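Local structure of sucrose 6(F)-phosphate phosphorylase (Thermoanaerobacterium thermosaccharolyticum DSM 571, 6S9V) at residues A[26-31]-A[76-81]; A[58-61]-A[66-69]; A[99-104]-A[169-174]. The protein is a phosphorylase of the alpha-amylase family, built on a parallel eight-stranded beta/alpha barrel with a separate antiparallel sheet near its C-terminal end. All coordinates share one frame; numbering follows the deposited sequence.

Interaction 1 of 3, residues A[26-31]-A[76-81]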
# COMPACT_ATOMS: atom_id res chain seq x y z
N TYR A 26 -9.28 1.48 -6.48
CA TYR A 26 -10.45 1.66 -5.65
C TYR A 26 -11.61 0.87 -6.26
O TYR A 26 -11.60 0.57 -7.46
CB TYR A 26 -10.82 3.13 -5.51
CG TYR A 26 -9.92 3.90 -4.57
CD1 TYR A 26 -10.09 3.80 -3.19
CD2 TYR A 26 -8.90 4.71 -5.05
CE1 TYR A 26 -9.28 4.50 -2.32
CE2 TYR A 26 -8.08 5.40 -4.18
CZ TYR A 26 -8.27 5.29 -2.82
OH TYR A 26 -7.47 5.99 -1.95
N PRO A 27 -12.58 0.48 -5.44
CA PRO A 27 -13.73 -0.26 -5.98
C PRO A 27 -14.54 0.52 -6.97
O PRO A 27 -15.26 -0.08 -7.78
CB PRO A 27 -14.55 -0.60 -4.72
CG PRO A 27 -14.13 0.40 -3.70
CD PRO A 27 -12.69 0.70 -3.99
N ASP A 28 -14.45 1.86 -6.94
CA ASP A 28 -15.27 2.70 -7.79
C ASP A 28 -14.48 3.52 -8.79
O ASP A 28 -15.08 4.26 -9.58
CB ASP A 28 -16.13 3.64 -6.93
CG ASP A 28 -15.30 4.46 -5.94
OD1 ASP A 28 -14.23 3.98 -5.50
OD2 ASP A 28 -15.72 5.59 -5.61
N SER A 29 -13.15 3.41 -8.81
CA SER A 29 -12.33 4.30 -9.62
C SER A 29 -12.13 3.84 -11.06
O SER A 29 -11.57 4.60 -11.86
CB SER A 29 -10.96 4.51 -8.96
OG SER A 29 -10.26 3.28 -8.81
N LEU A 30 -12.59 2.65 -11.42
CA LEU A 30 -12.58 2.18 -12.81
C LEU A 30 -14.03 1.89 -13.23
O LEU A 30 -14.47 0.74 -13.28
CB LEU A 30 -11.66 0.94 -12.96
CG LEU A 30 -10.16 1.26 -12.82
CD1 LEU A 30 -9.31 0.00 -12.75
CD2 LEU A 30 -9.68 2.17 -13.95
N GLY A 31 -14.77 2.96 -13.53
CA GLY A 31 -16.12 2.83 -14.04
C GLY A 31 -17.23 3.06 -13.04
O GLY A 31 -18.39 3.22 -13.45
N PRO A 76 -23.00 -1.15 -0.77
CA PRO A 76 -23.91 -1.43 -1.90
C PRO A 76 -23.73 -0.51 -3.10
O PRO A 76 -24.04 -0.93 -4.22
CB PRO A 76 -25.30 -1.29 -1.26
CG PRO A 76 -25.08 -1.64 0.18
CD PRO A 76 -23.71 -1.11 0.52
N LYS A 77 -23.21 0.71 -2.92
CA LYS A 77 -22.87 1.53 -4.08
C LYS A 77 -21.86 0.83 -4.98
O LYS A 77 -21.83 1.07 -6.19
CB LYS A 77 -22.28 2.87 -3.62
CG LYS A 77 -23.27 3.93 -3.19
CD LYS A 77 -22.55 5.11 -2.53
CE LYS A 77 -21.74 5.93 -3.52
NZ LYS A 77 -22.60 6.71 -4.45
N PHE A 78 -21.02 -0.04 -4.41
CA PHE A 78 -19.97 -0.70 -5.16
C PHE A 78 -20.36 -2.09 -5.63
O PHE A 78 -19.89 -2.52 -6.70
CB PHE A 78 -18.70 -0.79 -4.31
CG PHE A 78 -18.22 0.54 -3.78
CD1 PHE A 78 -18.50 1.71 -4.47
CD2 PHE A 78 -17.49 0.63 -2.61
CE1 PHE A 78 -18.07 2.94 -3.99
CE2 PHE A 78 -17.06 1.86 -2.13
CZ PHE A 78 -17.35 3.01 -2.82
N GLY A 79 -21.16 -2.82 -4.87
CA GLY A 79 -21.60 -4.14 -5.29
C GLY A 79 -21.85 -5.03 -4.07
O GLY A 79 -22.31 -4.56 -3.03
N THR A 80 -21.52 -6.31 -4.24
CA THR A 80 -21.78 -7.30 -3.21
C THR A 80 -20.56 -8.19 -3.05
O THR A 80 -19.65 -8.20 -3.88
CB THR A 80 -22.99 -8.18 -3.55
OG1 THR A 80 -22.63 -9.09 -4.59
CG2 THR A 80 -24.17 -7.33 -3.99
N TRP A 81 -20.57 -8.96 -1.97
CA TRP A 81 -19.50 -9.93 -1.74
C TRP A 81 -19.39 -10.93 -2.89
O TRP A 81 -18.32 -11.47 -3.14
CB TRP A 81 -19.74 -10.66 -0.43
CG TRP A 81 -18.99 -10.11 0.74
CD1 TRP A 81 -19.51 -9.61 1.89
CD2 TRP A 81 -17.57 -10.00 0.86
NE1 TRP A 81 -18.50 -9.21 2.74
CE2 TRP A 81 -17.30 -9.43 2.12
CE3 TRP A 81 -16.50 -10.32 0.02
CZ2 TRP A 81 -16.01 -9.18 2.57
CZ3 TRP A 81 -15.21 -10.09 0.47
CH2 TRP A 81 -14.98 -9.51 1.73
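Pro27 and Asp28 pack against the ring of Phe78 where two loops of the TIM barrel meet: 26-31 follows the first barrel strand, 22-25, and 76-81 ends the long loop between the second strand, 51-54, and helix 81-88. The apolar part of the contact is a CH-pi interaction. Pro27 CG lies over one face of the Phe78 ring, 3.9 Å from its centroid and 29° off the normal, shifted toward CD2 and CE2. Phe78 holds CG beside its own backbone N (chi1 -55°), a setting that places this face of the ring under Pro27 CG. Pro27 also touches Leu34 of helix 34-44.

The polar residue joins through carbon. Asp28 CB approaches Phe78 CE1 obliquely at 3.6 Å, and the carboxylate plane is inclined 39° to the ring. The charge itself is engaged by a residue of the long loop, Arg64, whose NH2 forms a salt bridge with Asp28 OD1; the same arginine makes a cation-pi contact with Tyr26. No hydrogen bond joins the two segments, so the meeting depends on van der Waals contact, and its shortest approach is Pro27 CG to Phe78 CD2, 3.5 Å.

Interaction 2 of 3, residues A[58-61]-A[66-69]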
# COMPACT_ATOMS: atom_id res chain seq x y z
N PHE A 58 -15.83 -1.81 1.88
CA PHE A 58 -16.88 -1.99 2.87
C PHE A 58 -17.55 -0.65 3.17
O PHE A 58 -16.96 0.41 2.94
CB PHE A 58 -16.28 -2.61 4.13
CG PHE A 58 -15.22 -3.62 3.82
CD1 PHE A 58 -15.56 -4.85 3.29
CD2 PHE A 58 -13.88 -3.33 3.99
CE1 PHE A 58 -14.59 -5.77 2.97
CE2 PHE A 58 -12.90 -4.25 3.68
CZ PHE A 58 -13.26 -5.46 3.15
N PRO A 59 -18.79 -0.67 3.67
CA PRO A 59 -19.42 0.58 4.10
C PRO A 59 -18.51 1.31 5.07
O PRO A 59 -17.97 0.71 6.00
CB PRO A 59 -20.72 0.13 4.77
CG PRO A 59 -20.95 -1.26 4.29
CD PRO A 59 -19.60 -1.85 4.03
N SER A 60 -18.31 2.60 4.83
CA SER A 60 -17.31 3.36 5.56
C SER A 60 -17.82 4.77 5.81
O SER A 60 -18.53 5.35 4.98
CB SER A 60 -15.99 3.39 4.79
OG SER A 60 -15.03 4.25 5.37
N SER A 61 -17.42 5.35 6.94
CA SER A 61 -17.89 6.68 7.31
C SER A 61 -16.85 7.78 7.10
O SER A 61 -17.06 8.91 7.56
CB SER A 61 -18.35 6.69 8.77
OG SER A 61 -17.26 6.56 9.66
N PHE A 66 -11.39 3.74 4.68
CA PHE A 66 -10.58 3.27 5.80
C PHE A 66 -11.21 3.57 7.16
O PHE A 66 -10.51 3.52 8.18
CB PHE A 66 -9.17 3.86 5.70
CG PHE A 66 -8.33 3.22 4.63
CD1 PHE A 66 -7.58 2.09 4.91
CD2 PHE A 66 -8.33 3.72 3.35
CE1 PHE A 66 -6.82 1.49 3.92
CE2 PHE A 66 -7.58 3.13 2.36
CZ PHE A 66 -6.83 2.01 2.63
N ALA A 67 -12.51 3.85 7.20
CA ALA A 67 -13.30 3.89 8.44
C ALA A 67 -14.44 2.89 8.30
O ALA A 67 -15.62 3.27 8.20
CB ALA A 67 -13.82 5.30 8.73
N PRO A 68 -14.13 1.60 8.28
CA PRO A 68 -15.16 0.60 7.96
C PRO A 68 -16.20 0.45 9.06
O PRO A 68 -15.88 0.36 10.25
CB PRO A 68 -14.35 -0.69 7.78
CG PRO A 68 -13.12 -0.48 8.62
CD PRO A 68 -12.80 0.99 8.46
N ILE A 69 -17.46 0.38 8.64
CA ILE A 69 -18.58 0.18 9.55
C ILE A 69 -18.81 -1.29 9.84
O ILE A 69 -19.16 -1.67 10.96
CB ILE A 69 -19.84 0.84 8.94
CG1 ILE A 69 -19.65 2.36 8.85
CG2 ILE A 69 -21.10 0.50 9.75
CD1 ILE A 69 -20.74 3.07 8.08
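A single beta bridge, backed by a serine side chain, joins 58-61 to 66-69 within the long loop that leads from barrel strand 51-54 to helix 81-88. Neither segment is part of a regular strand, yet Ser60 and Pro68 face each other with CA atoms 4.2 Å apart, as a non-hydrogen-bonded pair of the antiparallel type. Two backbone bonds flank this pair. Ile69 N donates to Pro59 O at 2.7 Å along an almost straight line (177°), while Ser61 N reaches Ala67 O at 3.0 Å.

The third bond uses a side chain. Ser60 OG accepts from Ala67 N at 3.1 Å, bent to 143°; with OG opposite the backbone N (chi1 173°), the hydroxyl reaches across to 66-69. Thus Ala67 is gripped at both its N and its O. Two CA-H...O contacts add to the bridge, from Pro68 CA to Pro59 O and from Ser60 CA to Ala67 O, so each of these carbonyls receives both an N-H and a C-H.

Apolar contact is thinner: Pro59 CB and Ile69 CB lie 4.3 Å apart. Ile69 also lays CB and CG1 against the Pro59 carbonyl, and its CD1 comes 4.1 Å from Ser60 C. The Ala67 methyl sits near both serine hydroxyls, of which Ser61 OG is bonded to Ser103 and Glu178. The bridge itself uses the N-H of Ile69 and the carbonyl of Ala67, so a proline fits at position 68, where the backbone nitrogen is not called on; largely polar bonding pins this turn of the loop.

Interaction 3 of 3, residues A[99-104]-A[169-174]. With SO4 (sulfate ion), chain I.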
# COMPACT_ATOMS: atom_id res chain seq x y z
N VAL A 99 -6.78 -3.31 11.08
CA VAL A 99 -6.52 -3.86 12.40
C VAL A 99 -6.46 -2.78 13.47
O VAL A 99 -6.59 -3.09 14.66
CB VAL A 99 -5.21 -4.69 12.44
CG1 VAL A 99 -5.36 -5.97 11.64
CG2 VAL A 99 -4.03 -3.87 11.95
N ASN A 100 -6.25 -1.52 13.09
CA ASN A 100 -6.05 -0.47 14.08
C ASN A 100 -7.33 0.23 14.51
O ASN A 100 -7.39 0.74 15.63
CB ASN A 100 -5.06 0.58 13.57
CG ASN A 100 -4.71 1.63 14.62
OD1 ASN A 100 -4.07 1.34 15.63
ND2 ASN A 100 -5.12 2.88 14.38
N HIS A 101 -8.36 0.28 13.65
CA HIS A 101 -9.51 1.12 13.96
C HIS A 101 -10.74 0.68 13.18
O HIS A 101 -10.65 -0.02 12.17
CB HIS A 101 -9.20 2.60 13.66
CG HIS A 101 -8.60 2.83 12.30
ND1 HIS A 101 -7.26 3.08 12.11
CD2 HIS A 101 -9.17 2.84 11.07
CE1 HIS A 101 -7.02 3.24 10.82
NE2 HIS A 101 -8.16 3.10 10.17
N VAL A 102 -11.90 1.12 13.69
CA VAL A 102 -13.21 0.83 13.11
C VAL A 102 -14.03 2.11 13.14
O VAL A 102 -13.77 3.03 13.93
CB VAL A 102 -13.91 -0.31 13.89
CG1 VAL A 102 -14.32 0.16 15.28
CG2 VAL A 102 -15.11 -0.85 13.12
N SER A 103 -15.03 2.18 12.27
CA SER A 103 -15.89 3.37 12.22
C SER A 103 -16.59 3.60 13.55
O SER A 103 -17.06 2.66 14.20
CB SER A 103 -16.93 3.22 11.12
OG SER A 103 -17.83 4.32 11.13
N ARG A 104 -16.70 4.87 13.95
CA ARG A 104 -17.55 5.20 15.08
C ARG A 104 -19.01 4.87 14.80
O ARG A 104 -19.82 4.81 15.73
CB ARG A 104 -17.44 6.69 15.43
CG ARG A 104 -17.94 7.60 14.31
CD ARG A 104 -18.05 9.05 14.76
NE ARG A 104 -19.08 9.23 15.77
CZ ARG A 104 -19.45 10.41 16.27
NH1 ARG A 104 -18.87 11.53 15.86
NH2 ARG A 104 -20.39 10.46 17.19
N THR A 169 -8.03 7.73 19.30
CA THR A 169 -8.29 7.85 17.87
C THR A 169 -6.99 8.35 17.25
O THR A 169 -6.71 9.55 17.28
CB THR A 169 -9.46 8.79 17.57
OG1 THR A 169 -9.19 10.11 18.07
CG2 THR A 169 -10.74 8.26 18.23
N THR A 170 -6.19 7.42 16.72
CA THR A 170 -4.90 7.78 16.12
C THR A 170 -5.09 8.67 14.90
O THR A 170 -4.31 9.60 14.69
CB THR A 170 -4.14 6.51 15.73
OG1 THR A 170 -3.79 5.77 16.91
CG2 THR A 170 -2.88 6.84 14.95
N PHE A 171 -6.09 8.37 14.08
CA PHE A 171 -6.33 9.07 12.83
C PHE A 171 -7.69 9.76 12.86
O PHE A 171 -8.57 9.41 13.64
CB PHE A 171 -6.30 8.10 11.64
CG PHE A 171 -5.03 7.33 11.51
CD1 PHE A 171 -3.92 7.92 10.95
CD2 PHE A 171 -4.95 6.02 11.96
CE1 PHE A 171 -2.75 7.21 10.81
CE2 PHE A 171 -3.77 5.31 11.84
CZ PHE A 171 -2.66 5.91 11.28
N GLY A 172 -7.85 10.73 11.97
CA GLY A 172 -9.14 11.37 11.80
C GLY A 172 -9.01 12.83 11.48
O GLY A 172 -8.45 13.60 12.27
N LYS A 173 -9.51 13.23 10.32
CA LYS A 173 -9.47 14.62 9.90
C LYS A 173 -10.56 15.45 10.55
O LYS A 173 -10.45 16.68 10.58
CB LYS A 173 -9.57 14.70 8.38
CG LYS A 173 -8.42 14.03 7.65
CD LYS A 173 -8.57 14.17 6.14
CE LYS A 173 -7.26 13.89 5.41
NZ LYS A 173 -6.71 12.55 5.71
N THR A 174 -11.61 14.82 11.05
CA THR A 174 -12.64 15.50 11.82
C THR A 174 -12.38 15.30 13.31
O THR A 174 -11.68 14.37 13.72
CB THR A 174 -14.05 14.99 11.47
OG1 THR A 174 -14.20 13.62 11.88
CG2 THR A 174 -14.30 15.09 9.98
S SO4 I . -6.34 9.98 3.36
O1 SO4 I . -6.33 10.08 4.81
O2 SO4 I . -5.20 9.16 2.93
O3 SO4 I . -6.24 11.32 2.78
O4 SO4 I . -7.58 9.36 2.90
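His101 and Asn100 meet Phe171 beside what is probably the pocket of the TIM barrel, at the C-terminal ends of its strands. His101 lies on the short strand 101-103, which follows barrel strand 92-97 and pairs antiparallel with 179-181; the loop 169-174 leads toward that partner strand. A BTB molecule, probably from the crystallisation liquor, lies close to His101 NE2 and makes a weak hydrogen bond with it.

The two rings meet obliquely, with centroids 5.5 Å apart and planes at 69°; Phe171 CD2 comes 3.6 Å from His101 CE1. Asn100 supplies the other contact. Its ND2 sits at the edge of the Phe171 ring, 3.8 Å from CE2, with the amide plane nearly perpendicular to the ring. That same ND2 donates to His101 ND1 at 3.1 Å and 160°, in the plane of the imidazole, which helps hold the ring's rotation. Asn100 CG lies opposite its backbone N (chi1 -175°), and this places ND2 between the Phe171 edge and His101 ND1.

Thr170 CG2 lies over one face of the Phe171 ring, toward the rim, while Thr170 OG1 is bonded to Asp181; Tyr215 meets Phe171 edge-to-face. Farther along the loop, Lys173 bends at its last torsion toward a sulfate, probably from the crystallisation liquor, which Arg417 also binds. Lys173 NZ donates to sulfate O1 at 2.7 Å and more weakly to O3 at 3.2 Å.

How the interactions relate
From the N terminus, the chain leaves the first barrel strand through 26-31, passes helix 34-44 and strand 51-54, and enters a long loop. There interaction 2 closes a short turn between 58-61 and 66-69, nested inside the larger loop that interaction 1 closes at 76-81. The two touch where Trp81 packs on Phe58. Interaction 3 follows in series, bringing the excursion at 169-174 back to 99-104 after the third barrel strand. It adjoins interaction 2 through probable hydrogen bonds between the Ser61 and Ser103 hydroxyls and from Ser103 N to Pro68 O, but does not touch interaction 1. Together the contacts join loops following the first three barrel strands.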